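Local coordinates for malonate decarboxylase subunit alpha (Acinetobacter baumannii ATCC 17978, PDB 6MPR), which probably acts as the carrier-protein transferase subunit of malonate decarboxylase, exchanging acetyl for malonyl on the carrier thioester so that the malonyl group can be decarboxylated, at residues P58-L64 against H88-M94; P156-S161 against G193-Q198; L79-P84 against L105-I110; L114-F118 against Y143-R149. One frame throughout, in Å; residues are numbered along the deposited sequence. Where two conformers were deposited one is given.

Interaction 1. Residues P58-L64 against H88-M94; sequences PGDKVVL and HDLHMIM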
# COMPACT_ATOMS: atom_id res chain seq x y z
N PRO A 58 15.01 -24.75 -13.13
CA PRO A 58 13.60 -25.16 -13.26
C PRO A 58 12.85 -24.98 -11.95
O PRO A 58 13.39 -25.20 -10.86
CB PRO A 58 13.70 -26.63 -13.66
CG PRO A 58 15.02 -26.77 -14.30
CD PRO A 58 15.93 -25.79 -13.62
N GLY A 59 11.58 -24.56 -12.06
CA GLY A 59 10.77 -24.29 -10.89
C GLY A 59 10.97 -22.92 -10.27
O GLY A 59 10.23 -22.56 -9.34
N ASP A 60 11.95 -22.15 -10.74
CA ASP A 60 12.17 -20.82 -10.18
C ASP A 60 10.94 -19.94 -10.32
O ASP A 60 10.26 -19.97 -11.35
CB ASP A 60 13.33 -20.12 -10.90
CG ASP A 60 14.67 -20.37 -10.24
OD1 ASP A 60 14.70 -20.98 -9.15
OD2 ASP A 60 15.68 -19.92 -10.81
N LYS A 61 10.67 -19.13 -9.29
CA LYS A 61 9.80 -17.97 -9.43
C LYS A 61 10.58 -16.85 -10.13
O LYS A 61 11.58 -16.36 -9.59
CB LYS A 61 9.30 -17.50 -8.07
CG LYS A 61 8.43 -18.52 -7.36
CD LYS A 61 7.97 -18.00 -5.99
CE LYS A 61 7.21 -19.05 -5.20
NZ LYS A 61 8.01 -20.29 -5.00
N VAL A 62 10.12 -16.44 -11.30
CA VAL A 62 10.84 -15.49 -12.15
C VAL A 62 9.91 -14.31 -12.34
O VAL A 62 8.87 -14.44 -12.98
CB VAL A 62 11.22 -16.10 -13.50
CG1 VAL A 62 11.93 -15.06 -14.38
CG2 VAL A 62 12.11 -17.34 -13.27
N VAL A 63 10.29 -13.16 -11.78
CA VAL A 63 9.61 -11.90 -12.09
C VAL A 63 10.15 -11.40 -13.42
O VAL A 63 11.37 -11.29 -13.60
CB VAL A 63 9.86 -10.88 -10.98
CG1 VAL A 63 9.36 -9.49 -11.39
CG2 VAL A 63 9.18 -11.33 -9.67
N LEU A 64 9.25 -11.07 -14.34
CA LEU A 64 9.62 -10.60 -15.67
C LEU A 64 8.84 -9.33 -15.94
O LEU A 64 7.60 -9.34 -15.83
CB LEU A 64 9.33 -11.65 -16.75
CG LEU A 64 9.49 -11.22 -18.22
CD1 LEU A 64 10.91 -10.78 -18.47
CD2 LEU A 64 9.12 -12.37 -19.15
N HIS A 88 12.43 -25.26 -17.51
CA HIS A 88 11.04 -25.70 -17.58
C HIS A 88 10.40 -25.46 -16.22
O HIS A 88 11.10 -25.22 -15.23
CB HIS A 88 10.92 -27.18 -17.98
CG HIS A 88 11.76 -28.09 -17.14
ND1 HIS A 88 11.33 -28.63 -15.95
CD2 HIS A 88 13.02 -28.55 -17.33
CE1 HIS A 88 12.29 -29.38 -15.44
NE2 HIS A 88 13.33 -29.35 -16.25
N ASP A 89 9.07 -25.47 -16.20
CA ASP A 89 8.29 -25.31 -14.96
C ASP A 89 8.61 -23.99 -14.27
O ASP A 89 8.53 -23.89 -13.04
CB ASP A 89 8.50 -26.48 -14.00
CG ASP A 89 7.88 -27.76 -14.52
OD1 ASP A 89 6.65 -27.88 -14.45
OD2 ASP A 89 8.63 -28.61 -15.04
N LEU A 90 8.98 -22.98 -15.05
CA LEU A 90 9.15 -21.65 -14.48
C LEU A 90 7.81 -21.13 -13.97
O LEU A 90 6.77 -21.32 -14.59
CB LEU A 90 9.73 -20.69 -15.53
CG LEU A 90 11.17 -20.97 -15.97
CD1 LEU A 90 11.76 -19.81 -16.74
CD2 LEU A 90 12.05 -21.37 -14.77
N HIS A 91 7.85 -20.49 -12.81
CA HIS A 91 6.67 -19.87 -12.22
C HIS A 91 6.83 -18.38 -12.50
O HIS A 91 7.65 -17.71 -11.86
CB HIS A 91 6.58 -20.20 -10.73
CG HIS A 91 5.42 -19.57 -10.02
ND1 HIS A 91 5.03 -19.98 -8.76
CD2 HIS A 91 4.58 -18.56 -10.36
CE1 HIS A 91 3.99 -19.27 -8.37
NE2 HIS A 91 3.71 -18.39 -9.31
N MET A 92 6.09 -17.89 -13.49
CA MET A 92 6.25 -16.49 -13.88
C MET A 92 5.40 -15.61 -12.98
O MET A 92 4.25 -15.93 -12.66
CB MET A 92 5.85 -16.28 -15.34
CG MET A 92 6.60 -17.18 -16.31
SD MET A 92 8.41 -17.07 -16.16
CE MET A 92 8.66 -15.33 -16.54
N ILE A 93 5.99 -14.48 -12.60
CA ILE A 93 5.33 -13.46 -11.78
C ILE A 93 5.41 -12.17 -12.57
O ILE A 93 6.50 -11.61 -12.74
CB ILE A 93 5.98 -13.32 -10.40
CG1 ILE A 93 5.90 -14.65 -9.65
CG2 ILE A 93 5.26 -12.24 -9.58
CD1 ILE A 93 6.81 -14.75 -8.44
N MET A 94 4.26 -11.71 -13.08
CA MET A 94 4.30 -10.60 -14.01
C MET A 94 3.22 -9.58 -13.69
O MET A 94 2.03 -9.93 -13.72
CB MET A 94 4.14 -11.10 -15.45
CG MET A 94 5.22 -12.12 -15.85
SD MET A 94 5.07 -12.61 -17.58
CE MET A 94 5.62 -11.08 -18.33
O HOH W 1 6.36 -22.00 -7.33

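Interaction 2. Residues P156-S161 against G193-Q198; sequences PNVVLS and GIVIVQ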
# COMPACT_ATOMS: atom_id res chain seq x y z
N PRO A 156 10.74 -13.97 -4.91
CA PRO A 156 11.23 -14.29 -6.25
C PRO A 156 12.65 -14.82 -6.23
O PRO A 156 13.50 -14.36 -5.46
CB PRO A 156 11.14 -12.94 -6.99
CG PRO A 156 11.35 -11.93 -5.90
CD PRO A 156 10.68 -12.51 -4.66
N ASN A 157 12.89 -15.82 -7.07
CA ASN A 157 14.24 -16.37 -7.26
C ASN A 157 15.05 -15.60 -8.28
O ASN A 157 16.29 -15.56 -8.19
CB ASN A 157 14.16 -17.83 -7.71
CG ASN A 157 13.44 -18.70 -6.72
OD1 ASN A 157 12.36 -19.22 -7.01
ND2 ASN A 157 14.04 -18.88 -5.55
N VAL A 158 14.38 -15.01 -9.28
CA VAL A 158 15.00 -14.30 -10.38
C VAL A 158 14.13 -13.10 -10.70
O VAL A 158 12.89 -13.20 -10.70
CB VAL A 158 15.15 -15.19 -11.64
CG1 VAL A 158 15.78 -14.40 -12.80
CG2 VAL A 158 15.95 -16.46 -11.32
N VAL A 159 14.75 -11.96 -10.95
CA VAL A 159 14.04 -10.78 -11.45
C VAL A 159 14.71 -10.31 -12.73
O VAL A 159 15.93 -10.10 -12.76
CB VAL A 159 14.01 -9.66 -10.40
CG1 VAL A 159 13.28 -8.44 -10.96
CG2 VAL A 159 13.31 -10.13 -9.12
N LEU A 160 13.90 -10.16 -13.79
CA LEU A 160 14.34 -9.72 -15.12
C LEU A 160 13.70 -8.36 -15.38
O LEU A 160 12.49 -8.26 -15.58
CB LEU A 160 13.92 -10.73 -16.19
CG LEU A 160 14.36 -12.18 -15.97
CD1 LEU A 160 13.77 -13.07 -17.10
CD2 LEU A 160 15.88 -12.26 -15.93
N SER A 161 14.52 -7.31 -15.36
CA SER A 161 14.03 -5.94 -15.37
C SER A 161 14.74 -5.13 -16.44
O SER A 161 15.68 -5.61 -17.08
CB SER A 161 14.23 -5.25 -14.00
OG SER A 161 13.43 -5.85 -13.01
N GLY A 193 18.05 -13.79 -4.27
CA GLY A 193 17.58 -13.94 -5.62
C GLY A 193 18.61 -13.38 -6.59
O GLY A 193 19.63 -12.82 -6.19
N ILE A 194 18.36 -13.56 -7.88
CA ILE A 194 19.28 -13.10 -8.92
C ILE A 194 18.58 -12.04 -9.77
O ILE A 194 17.49 -12.29 -10.31
CB ILE A 194 19.80 -14.27 -9.76
CG1 ILE A 194 20.56 -15.24 -8.85
CG2 ILE A 194 20.67 -13.76 -10.91
CD1 ILE A 194 21.16 -16.41 -9.54
N VAL A 195 19.19 -10.86 -9.87
CA VAL A 195 18.59 -9.69 -10.51
C VAL A 195 19.40 -9.40 -11.77
O VAL A 195 20.61 -9.16 -11.69
CB VAL A 195 18.56 -8.49 -9.56
CG1 VAL A 195 18.05 -7.20 -10.25
CG2 VAL A 195 17.68 -8.80 -8.31
N ILE A 196 18.75 -9.45 -12.92
CA ILE A 196 19.37 -9.14 -14.21
C ILE A 196 18.61 -7.97 -14.82
O ILE A 196 17.39 -8.04 -14.96
CB ILE A 196 19.34 -10.34 -15.16
CG1 ILE A 196 20.04 -11.55 -14.52
CG2 ILE A 196 19.98 -9.97 -16.50
CD1 ILE A 196 19.62 -12.85 -15.11
N VAL A 197 19.33 -6.92 -15.19
CA VAL A 197 18.72 -5.71 -15.75
C VAL A 197 19.25 -5.49 -17.16
O VAL A 197 20.46 -5.30 -17.36
CB VAL A 197 18.99 -4.47 -14.87
CG1 VAL A 197 18.18 -3.27 -15.36
CG2 VAL A 197 18.64 -4.77 -13.40
N GLN A 198 18.36 -5.49 -18.14
CA GLN A 198 18.75 -5.02 -19.47
C GLN A 198 18.74 -3.49 -19.49
O GLN A 198 17.85 -2.85 -18.90
CB GLN A 198 17.82 -5.59 -20.55
CG GLN A 198 16.36 -5.10 -20.45
CD GLN A 198 15.63 -5.29 -21.75
OE1 GLN A 198 15.11 -6.38 -22.03
NE2 GLN A 198 15.58 -4.24 -22.57

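Interaction 3. Residues L79-P84 against L105-I110; sequences LAQTNP and LFEKGI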
# COMPACT_ATOMS: atom_id res chain seq x y z
N LEU A 79 14.52 -15.17 -23.05
CA LEU A 79 14.04 -16.28 -22.23
C LEU A 79 13.22 -17.27 -23.05
O LEU A 79 13.35 -18.49 -22.89
CB LEU A 79 13.21 -15.73 -21.06
CG LEU A 79 12.72 -16.75 -20.04
CD1 LEU A 79 13.90 -17.40 -19.34
CD2 LEU A 79 11.80 -16.08 -19.02
N ALA A 80 12.40 -16.77 -23.98
CA ALA A 80 11.60 -17.64 -24.83
C ALA A 80 12.43 -18.42 -25.84
O ALA A 80 11.88 -19.32 -26.49
CB ALA A 80 10.54 -16.81 -25.57
N GLN A 81 13.73 -18.12 -25.99
CA GLN A 81 14.63 -18.87 -26.86
C GLN A 81 15.51 -19.86 -26.10
O GLN A 81 16.33 -20.54 -26.73
CB GLN A 81 15.51 -17.90 -27.66
CG GLN A 81 14.74 -16.98 -28.57
CD GLN A 81 13.90 -17.75 -29.58
OE1 GLN A 81 14.38 -18.69 -30.23
NE2 GLN A 81 12.63 -17.37 -29.72
N THR A 82 15.37 -19.96 -24.79
CA THR A 82 16.16 -20.93 -24.04
C THR A 82 15.66 -22.35 -24.30
O THR A 82 14.56 -22.58 -24.81
CB THR A 82 16.13 -20.62 -22.53
OG1 THR A 82 14.77 -20.63 -22.06
CG2 THR A 82 16.76 -19.27 -22.24
N ASN A 83 16.50 -23.31 -23.93
CA ASN A 83 16.24 -24.73 -24.14
C ASN A 83 15.26 -25.22 -23.08
O ASN A 83 15.58 -25.17 -21.89
CB ASN A 83 17.56 -25.48 -24.04
CG ASN A 83 17.43 -26.96 -24.40
OD1 ASN A 83 16.34 -27.54 -24.39
ND2 ASN A 83 18.56 -27.59 -24.70
N PRO A 84 14.07 -25.69 -23.46
CA PRO A 84 13.12 -26.14 -22.43
C PRO A 84 13.56 -27.42 -21.71
O PRO A 84 13.00 -27.72 -20.64
CB PRO A 84 11.82 -26.36 -23.22
CG PRO A 84 12.01 -25.59 -24.50
CD PRO A 84 13.47 -25.70 -24.80
N LEU A 105 6.18 -18.49 -23.68
CA LEU A 105 6.86 -19.28 -22.64
C LEU A 105 6.04 -20.49 -22.23
O LEU A 105 6.59 -21.56 -21.94
CB LEU A 105 7.15 -18.42 -21.42
CG LEU A 105 8.10 -17.25 -21.61
CD1 LEU A 105 8.05 -16.33 -20.39
CD2 LEU A 105 9.53 -17.77 -21.88
N PHE A 106 4.72 -20.34 -22.15
CA PHE A 106 3.87 -21.45 -21.73
C PHE A 106 3.63 -22.42 -22.87
O PHE A 106 3.71 -23.64 -22.67
CB PHE A 106 2.56 -20.90 -21.16
CG PHE A 106 2.78 -20.00 -19.97
CD1 PHE A 106 3.04 -18.64 -20.13
CD2 PHE A 106 2.76 -20.52 -18.69
CE1 PHE A 106 3.26 -17.82 -19.03
CE2 PHE A 106 2.98 -19.72 -17.59
CZ PHE A 106 3.23 -18.35 -17.76
N GLU A 107 3.37 -21.90 -24.07
CA GLU A 107 3.26 -22.78 -25.23
C GLU A 107 4.50 -23.63 -25.40
O GLU A 107 4.41 -24.82 -25.73
CB GLU A 107 3.00 -21.94 -26.48
CG GLU A 107 2.63 -22.74 -27.70
CD GLU A 107 2.25 -21.84 -28.85
OE1 GLU A 107 1.86 -20.69 -28.59
OE2 GLU A 107 2.34 -22.29 -30.01
N LYS A 108 5.68 -23.05 -25.17
CA LYS A 108 6.93 -23.76 -25.43
C LYS A 108 7.36 -24.68 -24.29
O LYS A 108 8.38 -25.36 -24.42
CB LYS A 108 8.05 -22.75 -25.72
CG LYS A 108 7.91 -22.00 -27.03
CD LYS A 108 9.03 -21.00 -27.25
CE LYS A 108 9.10 -20.57 -28.71
NZ LYS A 108 10.15 -19.55 -28.95
N GLY A 109 6.63 -24.71 -23.17
CA GLY A 109 7.01 -25.58 -22.08
C GLY A 109 8.11 -25.03 -21.20
O GLY A 109 8.69 -25.79 -20.41
N ILE A 110 8.41 -23.74 -21.32
CA ILE A 110 9.41 -23.12 -20.45
C ILE A 110 8.79 -22.72 -19.12
O ILE A 110 9.34 -22.99 -18.05
CB ILE A 110 10.05 -21.92 -21.17
CG1 ILE A 110 10.85 -22.42 -22.39
CG2 ILE A 110 10.88 -21.10 -20.20
CD1 ILE A 110 11.23 -21.34 -23.39

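Interaction 4. Residues L114-F118 against Y143-R149; sequences LDFSF and YIELYSR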
# COMPACT_ATOMS: atom_id res chain seq x y z
N LEU A 114 1.56 -19.10 -13.56
CA LEU A 114 1.51 -17.66 -13.78
C LEU A 114 0.74 -16.99 -12.66
O LEU A 114 -0.39 -17.38 -12.36
CB LEU A 114 0.86 -17.33 -15.12
CG LEU A 114 0.66 -15.83 -15.39
CD1 LEU A 114 2.03 -15.11 -15.54
CD2 LEU A 114 -0.22 -15.62 -16.61
N ASP A 115 1.37 -15.99 -12.03
CA ASP A 115 0.70 -15.03 -11.16
C ASP A 115 0.87 -13.66 -11.79
O ASP A 115 1.99 -13.28 -12.12
CB ASP A 115 1.27 -15.05 -9.74
CG ASP A 115 0.71 -16.18 -8.90
OD1 ASP A 115 -0.46 -16.11 -8.48
OD2 ASP A 115 1.44 -17.17 -8.69
N PHE A 116 -0.24 -12.94 -11.97
CA PHE A 116 -0.17 -11.68 -12.71
C PHE A 116 -1.23 -10.71 -12.20
O PHE A 116 -2.07 -11.05 -11.37
CB PHE A 116 -0.32 -11.89 -14.23
CG PHE A 116 -1.73 -12.23 -14.69
CD1 PHE A 116 -2.27 -13.48 -14.46
CD2 PHE A 116 -2.49 -11.30 -15.39
CE1 PHE A 116 -3.56 -13.80 -14.90
CE2 PHE A 116 -3.77 -11.60 -15.83
CZ PHE A 116 -4.32 -12.85 -15.57
N SER A 117 -1.16 -9.47 -12.71
CA SER A 117 -2.15 -8.44 -12.41
C SER A 117 -2.92 -7.95 -13.62
O SER A 117 -4.16 -7.87 -13.57
CB SER A 117 -1.49 -7.26 -11.70
OG SER A 117 -2.45 -6.25 -11.42
N PHE A 118 -2.26 -7.62 -14.73
CA PHE A 118 -2.98 -7.09 -15.87
C PHE A 118 -2.79 -7.96 -17.11
O PHE A 118 -1.70 -8.49 -17.34
CB PHE A 118 -2.58 -5.65 -16.19
CG PHE A 118 -3.34 -5.05 -17.35
CD1 PHE A 118 -4.65 -4.62 -17.18
CD2 PHE A 118 -2.76 -4.98 -18.60
CE1 PHE A 118 -5.35 -4.09 -18.25
CE2 PHE A 118 -3.47 -4.44 -19.68
CZ PHE A 118 -4.76 -4.01 -19.50
N TYR A 143 -2.01 -4.56 -8.76
CA TYR A 143 -0.55 -4.42 -8.84
C TYR A 143 0.13 -4.50 -7.47
O TYR A 143 1.02 -5.33 -7.26
CB TYR A 143 -0.15 -3.09 -9.49
CG TYR A 143 -0.43 -2.98 -10.97
CD1 TYR A 143 -0.09 -3.99 -11.86
CD2 TYR A 143 -1.04 -1.83 -11.48
CE1 TYR A 143 -0.35 -3.87 -13.21
CE2 TYR A 143 -1.31 -1.71 -12.82
CZ TYR A 143 -0.95 -2.72 -13.68
OH TYR A 143 -1.22 -2.59 -15.02
N ILE A 144 -0.22 -3.60 -6.55
CA ILE A 144 0.55 -3.57 -5.32
C ILE A 144 0.24 -4.76 -4.42
O ILE A 144 1.05 -5.07 -3.54
CB ILE A 144 0.37 -2.26 -4.53
CG1 ILE A 144 -1.09 -2.07 -4.10
CG2 ILE A 144 0.90 -1.08 -5.35
CD1 ILE A 144 -1.27 -0.88 -3.18
N GLU A 145 -0.89 -5.44 -4.63
CA GLU A 145 -1.10 -6.74 -3.99
C GLU A 145 -0.07 -7.76 -4.47
O GLU A 145 0.51 -8.51 -3.67
CB GLU A 145 -2.53 -7.22 -4.28
CG GLU A 145 -2.90 -8.60 -3.76
CD GLU A 145 -4.25 -9.07 -4.32
OE1 GLU A 145 -4.80 -10.07 -3.81
OE2 GLU A 145 -4.73 -8.45 -5.30
N LEU A 146 0.18 -7.80 -5.78
CA LEU A 146 1.18 -8.72 -6.30
C LEU A 146 2.57 -8.36 -5.76
O LEU A 146 3.32 -9.25 -5.34
CB LEU A 146 1.15 -8.73 -7.83
CG LEU A 146 2.10 -9.71 -8.54
CD1 LEU A 146 1.72 -11.14 -8.22
CD2 LEU A 146 2.08 -9.51 -10.05
N TYR A 147 2.92 -7.06 -5.74
CA TYR A 147 4.23 -6.70 -5.18
C TYR A 147 4.36 -7.18 -3.74
O TYR A 147 5.45 -7.57 -3.30
CB TYR A 147 4.47 -5.18 -5.19
CG TYR A 147 4.24 -4.43 -6.48
CD1 TYR A 147 4.34 -5.06 -7.71
CD2 TYR A 147 3.92 -3.06 -6.45
CE1 TYR A 147 4.10 -4.36 -8.88
CE2 TYR A 147 3.68 -2.36 -7.61
CZ TYR A 147 3.77 -3.01 -8.82
OH TYR A 147 3.55 -2.34 -9.99
N SER A 148 3.27 -7.09 -2.98
CA SER A 148 3.34 -7.41 -1.56
C SER A 148 3.62 -8.88 -1.31
O SER A 148 4.23 -9.23 -0.30
CB SER A 148 2.05 -6.99 -0.86
OG SER A 148 1.03 -7.95 -1.09
N ARG A 149 3.19 -9.76 -2.22
CA ARG A 149 3.43 -11.18 -2.04
C ARG A 149 4.89 -11.55 -2.23
O ARG A 149 5.30 -12.64 -1.80
CB ARG A 149 2.56 -11.98 -3.01
CG ARG A 149 1.08 -11.82 -2.70
CD ARG A 149 0.24 -12.80 -3.49
NE ARG A 149 0.43 -14.17 -3.02
CZ ARG A 149 -0.08 -15.24 -3.63
NH1 ARG A 149 -0.75 -15.11 -4.77
NH2 ARG A 149 0.12 -16.45 -3.13
O HOH W 2 -1.44 -17.50 -6.40

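Interaction 1. Residues P58-L64 against H88-M94
K61 runs outward beside the side chains of I93 and H91. Its CB sits against I93 CD1 at 3.7 Å. With CG turned anti to the carbonyl carbon (chi1 -63°), that methylene approaches the H91 imidazole obliquely, 4.0 Å from ND1. The chain then stays extended and bends at its last torsion, where NZ gives a weak bond to a water at 3.3 Å. The same water lies in the plane of the H91 ring, 2.8 Å from ND1, so it bridges the two side chains. H91 NE2 is hydrogen-bonded to D115 on the next strand, and partners at both nitrogens should fix how the ring is turned. On the opposite face V62 and M92 meet through apolar groups: M92 curls at chi2 and chi3, bringing its CE close to V62 CG1 and to 3.7 Å from CB of L64, an apolar neighbour. In the loops just before the two strands, P58 CB lies over one face of the H88 ring, 3.8 Å from its centroid, a CH-pi contact. H88 ND1 in turn donates to D89 OD2 at 2.8 Å, meeting the oxygen's anti lone pair. Backbone bonds alternate along the pair: H91 N to D60 O, V62 N to H91 O, I93 N to V62 O and L64 N to I93 O. This is the parallel pairing of a beta-alpha-beta unit, with helix 73-79 on the connection between strands 61-64 and 90-94.

Interaction 2. Residues P156-S161 against G193-Q198
L160 lays its CD2 methyl beside I196, 3.9 Å from CD1 and 4.0 Å from the I196 CB, the two side chains pointing the same way from one face of the sheet. Their strands, 158-163 and 194-199, are neighbours in the middle of the parallel sheet of an alpha/beta domain, and their short segments run only 11° apart. L160 owes its position to a first torsion of -54°, which sets CG anti to the carbonyl carbon; it also packs on L75 and L79 of helix 73-79. V158 and I194 occupy the same face, where V158 CG1 comes within 3.7 Å of I194 O. On the other face V159 and V195 pair more loosely and are covered by helix 181-189. At the start of the pair G193, with no side chain, brings its CA to 3.3 Å from N157 O, just before I194 N donates to that same oxygen. The N157 side chain starts out away from this partner, and its OD1 accepts from K61 N on the neighbouring strand. At the far end Q198 N bonds to S161 O, while Q198 CG, placed between the backbone N and the carbonyl carbon (chi1 66°), stands 3.5 Å from S161 O; its OE1 goes on to L75 N. Midway along, I196 N donates to V159 O at 2.9 Å, almost head-on, with a C=O...N angle of 176°.

Interaction 3. Residues L79-P84 against L105-I110
L105 drives its CD2 methyl into the bend formed by L79 and A80, 3.6 Å from A80 CA and 3.8 Å from L79 CG. The two leucine side chains cross at about a right angle, so L105 CD2 meets L79 at its branch point, with the CD2 methyl of L79 a little farther off. I110 closes in next to them: its CD1 meets backbone as well as side chain, lying 3.6 Å from L79 O and 3.8 Å from T82 OG1. Strand 90-94 lies beneath, where L90 receives L79 and I110 and M92 receives L105. Further out, the P84 ring rests on the other segment through CG, 4.0 Å from I110 CG1 and 3.6 Å from K108 O. The polar contacts begin with T82. Its OG1, between the backbone N and the carbonyl carbon (chi1 58°), donates to L79 O at 2.7 Å in the carbonyl plane. T82 N also donates to L79 O, so two bonds from one residue grip this oxygen and hold the turn tight. Outermost is K108, whose side chain is extended all the way to NZ and reaches across to A80 O at 3.0 Å. That ammonium group stands above the carbonyl plane by 42°, not on a lone pair. The two segments thus meet where two helices end: a type I beta turn from L79 to T82 at the end of helix 73-79, and the Schellman motif, with G109 at positive phi, that ends helix 100-107 before strand 111-116.

Interaction 4. Residues L114-F118 against Y143-R149
D115 OD1 is held from several directions, and across the contact R149 is the partner. A water donates to D115 OD1 at 2.7 Å and accepts from R149 NH1 at 3.0 Å, lying at the edge of the guanidinium group and in its plane. The direct salt bridge between D115 OD1 and R149 NH1 is long, 3.9 Å, and the carboxylate and guanidinium planes stand 79° apart; the water makes the shorter, two-bond link. A139 N also bonds to OD1, while OD2 takes H91 NE2; with R149 NH2 paired to D153 and NH1 to H141, both charged groups are pinned from outside the contact as well. R149 starts out toward the strand, and with its bend at chi3 (70°) its NH1 ends on the D115 side. Next to this polar corner, L146 spreads over the strand, its CD2 4.1 Å from F116 CA. The fold here is an alpha/beta one: strand 111-116 belongs to the parallel sheet, and helix 143-149 follows strand 136-140, outermost in the sheet within this chain. The chain turns a corner at S117, whose OG lies anti to its own backbone N (chi1 179°). That puts OG 3.3 Å from Y143 CD1, approaching the ring obliquely, while its hydrogen bond goes to H141 O. Beyond the corner F118 runs alongside Y143, with F118 CB 3.5 Å from Y143 OH. The helix also looks outward to the dimer: E145 OE1 accepts from R402 N of the second subunit and is hydrogen-bonded to H403 ND1 of that same subunit.

How the interactions relate
Interactions 1, 2 and 4 all reach one parallel sheet, in which strands 194-199, 158-163, 61-64, 90-94 and 111-116 lie side by side in that order. Interactions 1 and 2 have centres about 11 Å apart and join through V63 and the backbone of V158 and L160. Interaction 4, its centre about 14 Å from that of interaction 1, continues the sheet from M94 to D115. Interaction 3 alternates with interaction 1 along the chain and packs the turns after helices 73-79 and 100-107 beside strand 90-94. Interaction 2 comes last in the sequence. Together they place strands, connecting turns and a helix that reaches the second subunit in one alpha/beta domain.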